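Side-chain contacts in uncharacterized ParM protein (Staphylococcus aureus, PDB 3JS6), which probably polymerises into dynamic actin-like filaments that drive the segregation of plasmid DNA during cell division: residues D264-Y267 with K268-S272; L9-N13 with G14-G18; E335-K338 with N339-E342; I274-V277 with M278-E282. One frame throughout, in Å; residues are numbered along the deposited sequence.

Contact 1 of 4, residues D264-Y267 with K268-S272; sequences DEFY and KEQDS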
loop_
_atom_site.group_PDB
_atom_site.type_symbol
_atom_site.label_atom_id
_atom_site.label_comp_id
_atom_site.label_asym_id
_atom_site.label_seq_id
_atom_site.Cartn_x
_atom_site.Cartn_y
_atom_site.Cartn_z
ATOM N N ASP A 264 20.116 16.124 -18.950
ATOM C CA ASP A 264 19.633 17.495 -19.108
ATOM C C ASP A 264 18.109 17.578 -19.059
ATOM O O ASP A 264 17.531 18.450 -18.396
ATOM C CB ASP A 264 20.128 18.053 -20.448
ATOM C CG ASP A 264 20.150 19.564 -20.477
ATOM O OD1 ASP A 264 19.221 20.191 -19.920
ATOM O OD2 ASP A 264 21.097 20.123 -21.074
ATOM N N GLU A 265 17.467 16.666 -19.779
ATOM C CA GLU A 265 16.021 16.616 -19.838
ATOM C C GLU A 265 15.479 16.360 -18.442
ATOM O O GLU A 265 14.663 17.134 -17.930
ATOM C CB GLU A 265 15.563 15.505 -20.788
ATOM C CG GLU A 265 15.677 15.845 -22.282
ATOM C CD GLU A 265 17.088 15.689 -22.836
ATOM O OE1 GLU A 265 18.012 16.398 -22.375
ATOM O OE2 GLU A 265 17.272 14.848 -23.743
ATOM N N PHE A 266 15.954 15.278 -17.831
ATOM C CA PHE A 266 15.532 14.904 -16.492
ATOM C C PHE A 266 15.457 16.119 -15.582
ATOM O O PHE A 266 14.376 16.499 -15.142
ATOM C CB PHE A 266 16.496 13.882 -15.895
ATOM C CG PHE A 266 16.082 13.390 -14.545
ATOM C CD1 PHE A 266 15.284 12.260 -14.419
ATOM C CD2 PHE A 266 16.465 14.079 -13.395
ATOM C CE1 PHE A 266 14.873 11.823 -13.170
ATOM C CE2 PHE A 266 16.058 13.654 -12.142
ATOM C CZ PHE A 266 15.261 12.522 -12.028
ATOM N N TYR A 267 16.602 16.739 -15.318
ATOM C CA TYR A 267 16.651 17.899 -14.439
ATOM C C TYR A 267 15.686 19.003 -14.828
ATOM O O TYR A 267 15.232 19.761 -13.972
ATOM C CB TYR A 267 18.069 18.472 -14.366
ATOM C CG TYR A 267 19.082 17.568 -13.692
ATOM C CD1 TYR A 267 20.284 18.083 -13.199
ATOM C CD2 TYR A 267 18.856 16.201 -13.568
ATOM C CE1 TYR A 267 21.233 17.253 -12.601
ATOM C CE2 TYR A 267 19.795 15.362 -12.975
ATOM C CZ TYR A 267 20.979 15.892 -12.496
ATOM O OH TYR A 267 21.915 15.052 -11.936
ATOM N N LYS A 268 15.366 19.096 -16.114
ATOM C CA LYS A 268 14.448 20.132 -16.581
ATOM C C LYS A 268 13.005 19.796 -16.235
ATOM O O LYS A 268 12.269 20.633 -15.710
ATOM C CB LYS A 268 14.606 20.333 -18.091
ATOM C CG LYS A 268 15.392 21.596 -18.494
ATOM C CD LYS A 268 16.520 21.964 -17.517
ATOM C CE LYS A 268 16.008 22.839 -16.360
ATOM N NZ LYS A 268 17.087 23.268 -15.414
ATOM N N GLU A 269 12.601 18.569 -16.531
ATOM C CA GLU A 269 11.251 18.140 -16.220
ATOM C C GLU A 269 11.056 18.185 -14.702
ATOM O O GLU A 269 10.085 18.754 -14.207
ATOM C CB GLU A 269 11.030 16.718 -16.730
ATOM C CG GLU A 269 9.851 16.559 -17.686
ATOM C CD GLU A 269 10.056 17.275 -19.020
ATOM O OE1 GLU A 269 10.060 18.525 -19.045
ATOM O OE2 GLU A 269 10.219 16.581 -20.048
ATOM N N GLN A 270 11.990 17.593 -13.961
ATOM C CA GLN A 270 11.893 17.562 -12.506
ATOM C C GLN A 270 11.951 18.968 -11.902
ATOM O O GLN A 270 11.351 19.237 -10.866
ATOM C CB GLN A 270 13.010 16.695 -11.910
ATOM C CG GLN A 270 14.309 17.451 -11.651
ATOM C CD GLN A 270 14.823 17.275 -10.227
ATOM O OE1 GLN A 270 15.495 18.161 -9.686
ATOM N NE2 GLN A 270 14.517 16.131 -9.618
ATOM N N ASP A 271 12.677 19.870 -12.545
ATOM C CA ASP A 271 12.775 21.233 -12.041
ATOM C C ASP A 271 11.405 21.885 -11.996
ATOM O O ASP A 271 11.068 22.598 -11.043
ATOM C CB ASP A 271 13.692 22.059 -12.934
ATOM C CG ASP A 271 14.992 22.404 -12.257
ATOM O OD1 ASP A 271 15.727 21.468 -11.868
ATOM O OD2 ASP A 271 15.274 23.614 -12.114
ATOM N N SER A 272 10.623 21.641 -13.044
ATOM C CA SER A 272 9.281 22.203 -13.151
ATOM C C SER A 272 8.287 21.485 -12.238
ATOM O O SER A 272 7.386 22.104 -11.680
ATOM C CB SER A 272 8.801 22.132 -14.601
ATOM O OG SER A 272 9.050 20.851 -15.163
#
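Phe-266 and Gln-270, one turn apart on helix 263-284, illustrate how a helix spaces side chains for contact while its backbone does most of the bonding. The side-chain contact is slight, a loose approach of amide to ring: the amide nitrogen NE2 of Gln-270 comes within 3.9 Å of Phe-266 CE2, with amide and ring planes 26° apart. CG of Gln-270 lies between its own backbone N and carbonyl carbon (chi1 87°), an uncommon setting in a helix that presses it to 3.4 Å from Tyr-267 O. Ser-307 holds the amide end through OE1, and Phe-221 meets the Phe-266 ring edge-to-face.

The backbone bonds differ in straightness. Gln-270 N donates to Phe-266 O at 2.9 Å in a nearly straight bond (173°), and Glu-269 N bonds to Glu-265 O with little more bend. The bond from Asp-271 N to Tyr-267 O, by contrast, is clearly bent.

Charged groups make the third class. Lys-268 is bent at chi2 and chi3, which turns its ammonium from Asp-264 toward the following turn: NZ stays 5.9 Å from Asp-264 OD1 but forms a long salt bridge, 3.8 Å, with OD2 of Asp-271. Glu-269 leaves another side of the helix and packs on helix 218-228. The other carboxylate oxygen of Asp-271, OD1, stands 2.8 Å from Tyr-267 O, acceptor against acceptor. This close approach of two acceptors should be unfavourable, and the nearby Lys-268 ammonium may ease it only in part, its salt bridge to OD2 being long.

Contact 2 of 4, residues L9-N13 with G14-G18; sequences LDFGN and GFVKG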
loop_
_atom_site.group_PDB
_atom_site.type_symbol
_atom_site.label_atom_id
_atom_site.label_comp_id
_atom_site.label_asym_id
_atom_site.label_seq_id
_atom_site.Cartn_x
_atom_site.Cartn_y
_atom_site.Cartn_z
ATOM N N LEU A 9 -1.929 -4.893 6.340
ATOM C CA LEU A 9 -2.241 -4.999 4.911
ATOM C C LEU A 9 -2.505 -3.644 4.309
ATOM O O LEU A 9 -3.081 -2.779 4.957
ATOM C CB LEU A 9 -3.480 -5.864 4.713
ATOM C CG LEU A 9 -3.269 -7.372 4.874
ATOM C CD1 LEU A 9 -4.631 -8.103 4.980
ATOM C CD2 LEU A 9 -2.463 -7.884 3.653
ATOM N N ASP A 10 -2.097 -3.474 3.058
ATOM C CA ASP A 10 -2.284 -2.197 2.364
ATOM C C ASP A 10 -2.758 -2.536 0.961
ATOM O O ASP A 10 -1.948 -2.964 0.127
ATOM C CB ASP A 10 -0.935 -1.487 2.299
ATOM C CG ASP A 10 -1.005 -0.122 1.594
ATOM O OD1 ASP A 10 -2.100 0.306 1.165
ATOM O OD2 ASP A 10 0.055 0.530 1.494
ATOM N N PHE A 11 -4.052 -2.379 0.708
ATOM C CA PHE A 11 -4.613 -2.688 -0.603
ATOM C C PHE A 11 -4.601 -1.422 -1.452
ATOM O O PHE A 11 -5.610 -0.750 -1.603
ATOM C CB PHE A 11 -6.037 -3.220 -0.458
ATOM C CG PHE A 11 -6.118 -4.497 0.333
ATOM C CD1 PHE A 11 -6.373 -4.474 1.705
ATOM C CD2 PHE A 11 -5.895 -5.721 -0.290
ATOM C CE1 PHE A 11 -6.403 -5.665 2.451
ATOM C CE2 PHE A 11 -5.921 -6.923 0.448
ATOM C CZ PHE A 11 -6.175 -6.886 1.821
ATOM N N GLY A 12 -3.441 -1.110 -2.004
ATOM C CA GLY A 12 -3.308 0.107 -2.775
ATOM C C GLY A 12 -3.539 0.058 -4.264
ATOM O O GLY A 12 -4.041 -0.926 -4.835
ATOM N N ASN A 13 -3.181 1.185 -4.871
ATOM C CA ASN A 13 -3.263 1.420 -6.302
ATOM C C ASN A 13 -3.263 0.125 -7.102
ATOM O O ASN A 13 -4.307 -0.498 -7.311
ATOM C CB ASN A 13 -2.070 2.292 -6.719
ATOM C CG ASN A 13 -0.865 2.127 -5.782
ATOM O OD1 ASN A 13 -0.485 1.003 -5.420
ATOM N ND2 ASN A 13 -0.260 3.253 -5.390
ATOM N N GLY A 14 -2.078 -0.269 -7.548
ATOM C CA GLY A 14 -1.938 -1.482 -8.322
ATOM C C GLY A 14 -1.201 -2.594 -7.597
ATOM O O GLY A 14 -0.956 -3.641 -8.187
ATOM N N PHE A 15 -0.863 -2.386 -6.323
ATOM C CA PHE A 15 -0.135 -3.402 -5.559
ATOM C C PHE A 15 -0.706 -3.608 -4.159
ATOM O O PHE A 15 -1.183 -2.665 -3.534
ATOM C CB PHE A 15 1.325 -2.994 -5.388
ATOM C CG PHE A 15 2.121 -3.015 -6.650
ATOM C CD1 PHE A 15 2.747 -4.182 -7.068
ATOM C CD2 PHE A 15 2.248 -1.867 -7.423
ATOM C CE1 PHE A 15 3.492 -4.209 -8.242
ATOM C CE2 PHE A 15 2.988 -1.882 -8.598
ATOM C CZ PHE A 15 3.614 -3.057 -9.010
ATOM N N VAL A 16 -0.629 -4.840 -3.670
ATOM C CA VAL A 16 -1.084 -5.149 -2.315
ATOM C C VAL A 16 0.189 -5.403 -1.519
ATOM O O VAL A 16 1.047 -6.175 -1.962
ATOM C CB VAL A 16 -1.949 -6.425 -2.279
ATOM C CG1 VAL A 16 -2.228 -6.820 -0.838
ATOM C CG2 VAL A 16 -3.256 -6.186 -3.015
ATOM N N LYS A 17 0.332 -4.748 -0.373
ATOM C CA LYS A 17 1.512 -4.944 0.470
ATOM C C LYS A 17 1.014 -5.644 1.742
ATOM O O LYS A 17 -0.056 -5.319 2.240
ATOM C CB LYS A 17 2.146 -3.598 0.869
ATOM C CG LYS A 17 3.078 -2.969 -0.194
ATOM C CD LYS A 17 2.326 -2.416 -1.377
ATOM C CE LYS A 17 1.346 -1.327 -0.979
ATOM N NZ LYS A 17 0.755 -0.676 -2.204
ATOM N N GLY A 18 1.800 -6.583 2.250
ATOM C CA GLY A 18 1.433 -7.296 3.452
ATOM C C GLY A 18 2.621 -7.551 4.363
ATOM O O GLY A 18 3.753 -7.702 3.911
#
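Phe-11 and Val-16 run alongside each other on one face of a hairpin, while Asp-10 and Lys-17 do likewise on the other. On the first face both methyls of Val-16 touch the ring, CG2 coming in obliquely at 3.8 Å from Phe-11 CD2. Nearby, CD2 of Leu-9 rests against CA of Gly-18 at 3.9 Å.

On the second face, the carboxylate of Asp-10, with CG anti to the backbone N (chi1 -180°), runs beside the folded end of Lys-17. Its OD2 touches CE of Lys-17 at 3.4 Å, whereas the ammonium makes a long salt bridge with it, OD2 to NZ being 4.0 Å. Bends at chi2 and chi3 carry that ammonium back along its own strand, where NZ donates to Phe-15 O (3.1 Å) from 59° above the carbonyl plane. The same carbonyl takes a weak bond from Gly-12 N at the turn.

What positions these groups is the backbone pairing. Asp-10 and Lys-17 form a hydrogen-bonded antiparallel pair, and the straighter of their two bonds runs from Lys-17 N to Asp-10 O (2.9 Å, 168°). Farther out, the Phe-11 ring meets Phe-92 edge-to-face, Val-16 packs on helix 90-104, and helix 325-342 lies over Asp-10 and Lys-17. A two-stranded hairpin of this kind opens the first domain of actin-like proteins, where its glycine-bearing turn is the first phosphate loop; the position of residues 12-14 is consistent with that role, although this structure holds no nucleotide.

Contact 3 of 4, residues E335-K338 with N339-E342; sequences ELLK and NKVE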
loop_
_atom_site.group_PDB
_atom_site.type_symbol
_atom_site.label_atom_id
_atom_site.label_comp_id
_atom_site.label_asym_id
_atom_site.label_seq_id
_atom_site.Cartn_x
_atom_site.Cartn_y
_atom_site.Cartn_z
ATOM N N GLU A 335 -0.372 -3.668 16.843
ATOM C CA GLU A 335 0.263 -4.129 18.083
ATOM C C GLU A 335 -0.540 -3.646 19.277
ATOM O O GLU A 335 -0.733 -4.383 20.257
ATOM C CB GLU A 335 1.688 -3.588 18.203
ATOM C CG GLU A 335 2.691 -4.170 17.199
ATOM C CD GLU A 335 3.022 -5.633 17.463
ATOM O OE1 GLU A 335 3.819 -6.207 16.688
ATOM O OE2 GLU A 335 2.492 -6.210 18.440
ATOM N N LEU A 336 -0.992 -2.395 19.190
ATOM C CA LEU A 336 -1.793 -1.808 20.254
ATOM C C LEU A 336 -3.131 -2.513 20.309
ATOM O O LEU A 336 -3.668 -2.756 21.392
ATOM C CB LEU A 336 -2.004 -0.319 20.008
ATOM C CG LEU A 336 -0.742 0.538 20.166
ATOM C CD1 LEU A 336 -1.131 1.989 20.027
ATOM C CD2 LEU A 336 -0.098 0.300 21.525
ATOM N N LEU A 337 -3.683 -2.854 19.146
ATOM C CA LEU A 337 -4.968 -3.558 19.149
ATOM C C LEU A 337 -4.774 -4.963 19.745
ATOM O O LEU A 337 -5.660 -5.496 20.437
ATOM C CB LEU A 337 -5.541 -3.665 17.728
ATOM C CG LEU A 337 -6.954 -4.255 17.632
ATOM C CD1 LEU A 337 -7.936 -3.378 18.407
ATOM C CD2 LEU A 337 -7.364 -4.354 16.189
ATOM N N LYS A 338 -3.621 -5.561 19.479
ATOM C CA LYS A 338 -3.307 -6.887 19.998
ATOM C C LYS A 338 -3.246 -6.847 21.533
ATOM O O LYS A 338 -3.700 -7.769 22.210
ATOM C CB LYS A 338 -1.970 -7.373 19.442
ATOM C CG LYS A 338 -1.408 -8.612 20.134
ATOM C CD LYS A 338 -0.095 -9.027 19.507
ATOM C CE LYS A 338 0.607 -10.082 20.340
ATOM N NZ LYS A 338 1.840 -10.559 19.681
ATOM N N ASN A 339 -2.681 -5.786 22.089
ATOM C CA ASN A 339 -2.626 -5.697 23.546
ATOM C C ASN A 339 -4.041 -5.547 24.092
ATOM O O ASN A 339 -4.414 -6.208 25.062
ATOM C CB ASN A 339 -1.777 -4.511 24.001
ATOM C CG ASN A 339 -0.356 -4.610 23.513
ATOM O OD1 ASN A 339 0.202 -5.707 23.413
ATOM N ND2 ASN A 339 0.250 -3.465 23.221
ATOM N N LYS A 340 -4.839 -4.690 23.464
ATOM C CA LYS A 340 -6.204 -4.495 23.933
ATOM C C LYS A 340 -6.952 -5.827 24.003
ATOM O O LYS A 340 -7.741 -6.064 24.921
ATOM C CB LYS A 340 -6.953 -3.531 23.019
ATOM C CG LYS A 340 -8.375 -3.272 23.473
ATOM C CD LYS A 340 -9.106 -2.329 22.536
ATOM C CE LYS A 340 -10.576 -2.230 22.915
ATOM N NZ LYS A 340 -11.345 -1.477 21.888
ATOM N N VAL A 341 -6.672 -6.700 23.041
ATOM C CA VAL A 341 -7.302 -8.011 22.953
ATOM C C VAL A 341 -6.750 -9.029 23.955
ATOM O O VAL A 341 -7.499 -9.859 24.495
ATOM C CB VAL A 341 -7.167 -8.560 21.507
ATOM C CG1 VAL A 341 -7.591 -10.018 21.432
ATOM C CG2 VAL A 341 -8.014 -7.705 20.573
ATOM N N GLU A 342 -5.446 -8.969 24.214
ATOM C CA GLU A 342 -4.830 -9.909 25.148
ATOM C C GLU A 342 -5.226 -9.585 26.586
ATOM O O GLU A 342 -5.059 -10.401 27.492
ATOM C CB GLU A 342 -3.307 -9.922 24.968
ATOM C CG GLU A 342 -2.900 -10.285 23.542
ATOM C CD GLU A 342 -1.544 -10.949 23.442
ATOM O OE1 GLU A 342 -0.566 -10.420 24.018
ATOM O OE2 GLU A 342 -1.462 -12.002 22.770
#
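Lys-338 and Glu-342 leave the same side of helix 325-342 one turn apart and converge at an angle, meeting through the lysine's carbons. CG of Lys-338 is anti to its backbone N (chi1 168°) and the rest of the chain is straight, which brings CE to 3.7 Å from OE2 of Glu-342. The charged ends remain farther apart, NZ of Lys-338 lying 4.7 Å from that oxygen, an attraction of opposite charges without contact; the ammonium instead gives a weak hydrogen bond to Val-4 O. Nearer the backbone, CG of Glu-342 lies off the oxygen end of the Lys-338 carbonyl, 3.0 Å from O.

These two side chains and Glu-335 reach strand 4-11, while Leu-337 and Val-341 reach strand 148-161. The C-terminal helix thus returns to the sheet of the N-terminal domain, a topology shared with actin and its relatives.

On another side, Leu-336 and Asn-339 slant past each other, CD2 and ND2 4.1 Å apart. The amide of Asn-339 sits beside the carbonyl of Glu-335, but ND2 is poorly angled for bonding to it, and that oxygen accepts from Asn-339 N at 3.0 Å. Lys-340 N donates to Leu-336 O with the straightest bond of the four, 165°.

Contact 4 of 4, residues I274-V277 with M278-E282; sequences IEEV and MSNFE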
loop_
_atom_site.group_PDB
_atom_site.type_symbol
_atom_site.label_atom_id
_atom_site.label_comp_id
_atom_site.label_asym_id
_atom_site.label_seq_id
_atom_site.Cartn_x
_atom_site.Cartn_y
_atom_site.Cartn_z
ATOM N N ILE A 274 8.954 20.050 -9.353
ATOM C CA ILE A 274 9.186 20.514 -7.997
ATOM C C ILE A 274 8.747 21.950 -7.762
ATOM O O ILE A 274 8.237 22.287 -6.690
ATOM C CB ILE A 274 10.672 20.345 -7.593
ATOM C CG1 ILE A 274 11.021 18.851 -7.542
ATOM C CG2 ILE A 274 10.917 20.990 -6.250
ATOM C CD1 ILE A 274 12.441 18.560 -7.088
ATOM N N GLU A 275 8.934 22.812 -8.754
ATOM C CA GLU A 275 8.516 24.195 -8.572
ATOM C C GLU A 275 6.996 24.233 -8.456
ATOM O O GLU A 275 6.437 24.977 -7.669
ATOM C CB GLU A 275 8.987 25.053 -9.753
ATOM C CG GLU A 275 8.303 26.412 -9.857
ATOM C CD GLU A 275 8.767 27.406 -8.805
ATOM O OE1 GLU A 275 8.515 27.183 -7.602
ATOM O OE2 GLU A 275 9.386 28.420 -9.189
ATOM N N GLU A 276 6.324 23.416 -9.245
ATOM C CA GLU A 276 4.877 23.401 -9.187
ATOM C C GLU A 276 4.384 22.891 -7.833
ATOM O O GLU A 276 3.488 23.480 -7.223
ATOM C CB GLU A 276 4.302 22.516 -10.296
ATOM C CG GLU A 276 2.786 22.446 -10.250
ATOM C CD GLU A 276 2.207 21.713 -11.435
ATOM O OE1 GLU A 276 2.617 22.028 -12.569
ATOM O OE2 GLU A 276 1.341 20.837 -11.240
ATOM N N VAL A 277 4.977 21.803 -7.359
ATOM C CA VAL A 277 4.535 21.226 -6.093
ATOM C C VAL A 277 4.740 22.168 -4.919
ATOM O O VAL A 277 3.827 22.401 -4.135
ATOM C CB VAL A 277 5.249 19.881 -5.810
ATOM C CG1 VAL A 277 4.716 19.283 -4.525
ATOM C CG2 VAL A 277 5.016 18.918 -6.964
HETATM N N MSE A 278 5.934 22.727 -4.791
HETATM C CA MSE A 278 6.180 23.630 -3.676
HETATM C C MSE A 278 5.394 24.924 -3.793
HETATM O O MSE A 278 5.017 25.512 -2.782
HETATM C CB MSE A 278 7.674 23.903 -3.527
HETATM C CG MSE A 278 8.445 22.726 -2.889
HETATM SE SE MSE A 278 7.313 21.397 -1.978
HETATM C CE MSE A 278 7.449 19.980 -3.274
ATOM N N SER A 279 5.137 25.377 -5.021
ATOM C CA SER A 279 4.352 26.595 -5.187
ATOM C C SER A 279 2.943 26.324 -4.657
ATOM O O SER A 279 2.361 27.150 -3.961
ATOM C CB SER A 279 4.274 27.008 -6.658
ATOM O OG SER A 279 5.561 27.328 -7.150
ATOM N N ASN A 280 2.392 25.160 -4.981
ATOM C CA ASN A 280 1.049 24.835 -4.496
ATOM C C ASN A 280 1.029 24.738 -2.979
ATOM O O ASN A 280 0.067 25.152 -2.327
ATOM C CB ASN A 280 0.553 23.537 -5.121
ATOM C CG ASN A 280 0.199 23.708 -6.580
ATOM O OD1 ASN A 280 0.106 24.827 -7.069
ATOM N ND2 ASN A 280 -0.019 22.612 -7.271
ATOM N N PHE A 281 2.112 24.210 -2.424
ATOM C CA PHE A 281 2.248 24.068 -0.986
ATOM C C PHE A 281 2.145 25.433 -0.329
ATOM O O PHE A 281 1.390 25.642 0.621
ATOM C CB PHE A 281 3.612 23.479 -0.652
ATOM C CG PHE A 281 3.543 22.236 0.157
ATOM C CD1 PHE A 281 3.496 20.996 -0.460
ATOM C CD2 PHE A 281 3.478 22.306 1.543
ATOM C CE1 PHE A 281 3.383 19.830 0.307
ATOM C CE2 PHE A 281 3.367 21.160 2.311
ATOM C CZ PHE A 281 3.317 19.922 1.697
ATOM N N GLU A 282 2.916 26.378 -0.841
ATOM C CA GLU A 282 2.894 27.699 -0.256
ATOM C C GLU A 282 1.530 28.366 -0.367
ATOM O O GLU A 282 1.142 29.120 0.513
ATOM C CB GLU A 282 3.972 28.573 -0.889
ATOM C CG GLU A 282 4.410 29.704 0.016
ATOM C CD GLU A 282 5.840 30.115 -0.235
ATOM O OE1 GLU A 282 6.116 30.642 -1.335
ATOM O OE2 GLU A 282 6.686 29.900 0.669
#
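Val-277, Met-278 and Ser-279, consecutive on helix 263-284, show how one helical turn combines apolar packing with a serine hydroxyl bonded to the backbone. Val-277 and Met-278 neighbour each other on the same flank. Met-278, present as selenomethionine, has CG anti to its carbonyl carbon (chi1 -76°) and is modelled with bends at chi2 and chi3. Where its methyl lies against the valine is doubtful, because the modelled approach of the two is closer than carbons can sit. Behind them, Met-278 N bonds to Ile-274 O almost straight, at 3.0 Å and 174°.

Ser-279 plays the polar part. Its OG donates to Glu-275 O at 2.6 Å while its backbone N donates to the same oxygen at 3.0 Å, and the two come from opposite faces of the carbonyl plane. One acceptor is therefore gripped twice by one residue. The carboxylate of Glu-275 bends over as well, placing OE1 3.0 Å from Ser-279 OG.

Val-277 O lies at the edge of the Phe-281 ring, in its plane, 3.9 Å from CD1. Glu-276 and Asn-280 run alongside each other with CG and ND2 4.1 Å apart, and Lys-216 holds the glutamate in a salt bridge. Val-277 and Met-278 press on Leu-189 of strand 185-191, Phe-281 on Ser-187, and Met-278 also meets helix 301-311: a helix laid on the mixed five-stranded sheet, as in the RNase H-like core of an actin-fold domain.

From the N terminus the chain first meets contact 2, the turn joining strands 4-11 and 15-20 in the N-terminal domain. Contacts 1 and 4 follow in that order on helix 263-284, adjoining in sequence with centres about 15 Å apart, and they lie in the MreB-like C-terminal part of the chain. Contact 3 comes last, on helix 325-342. All four are in series: none nests in or crosses another, and contact 2 alone closes a hairpin, the rest being turns of helix. Contacts 1 and 3 lie on opposite sides of the chain's centre, about 48 Å between centres. The final helix ties back to the first strand, reaching the residues of contact 2 through its earlier turns.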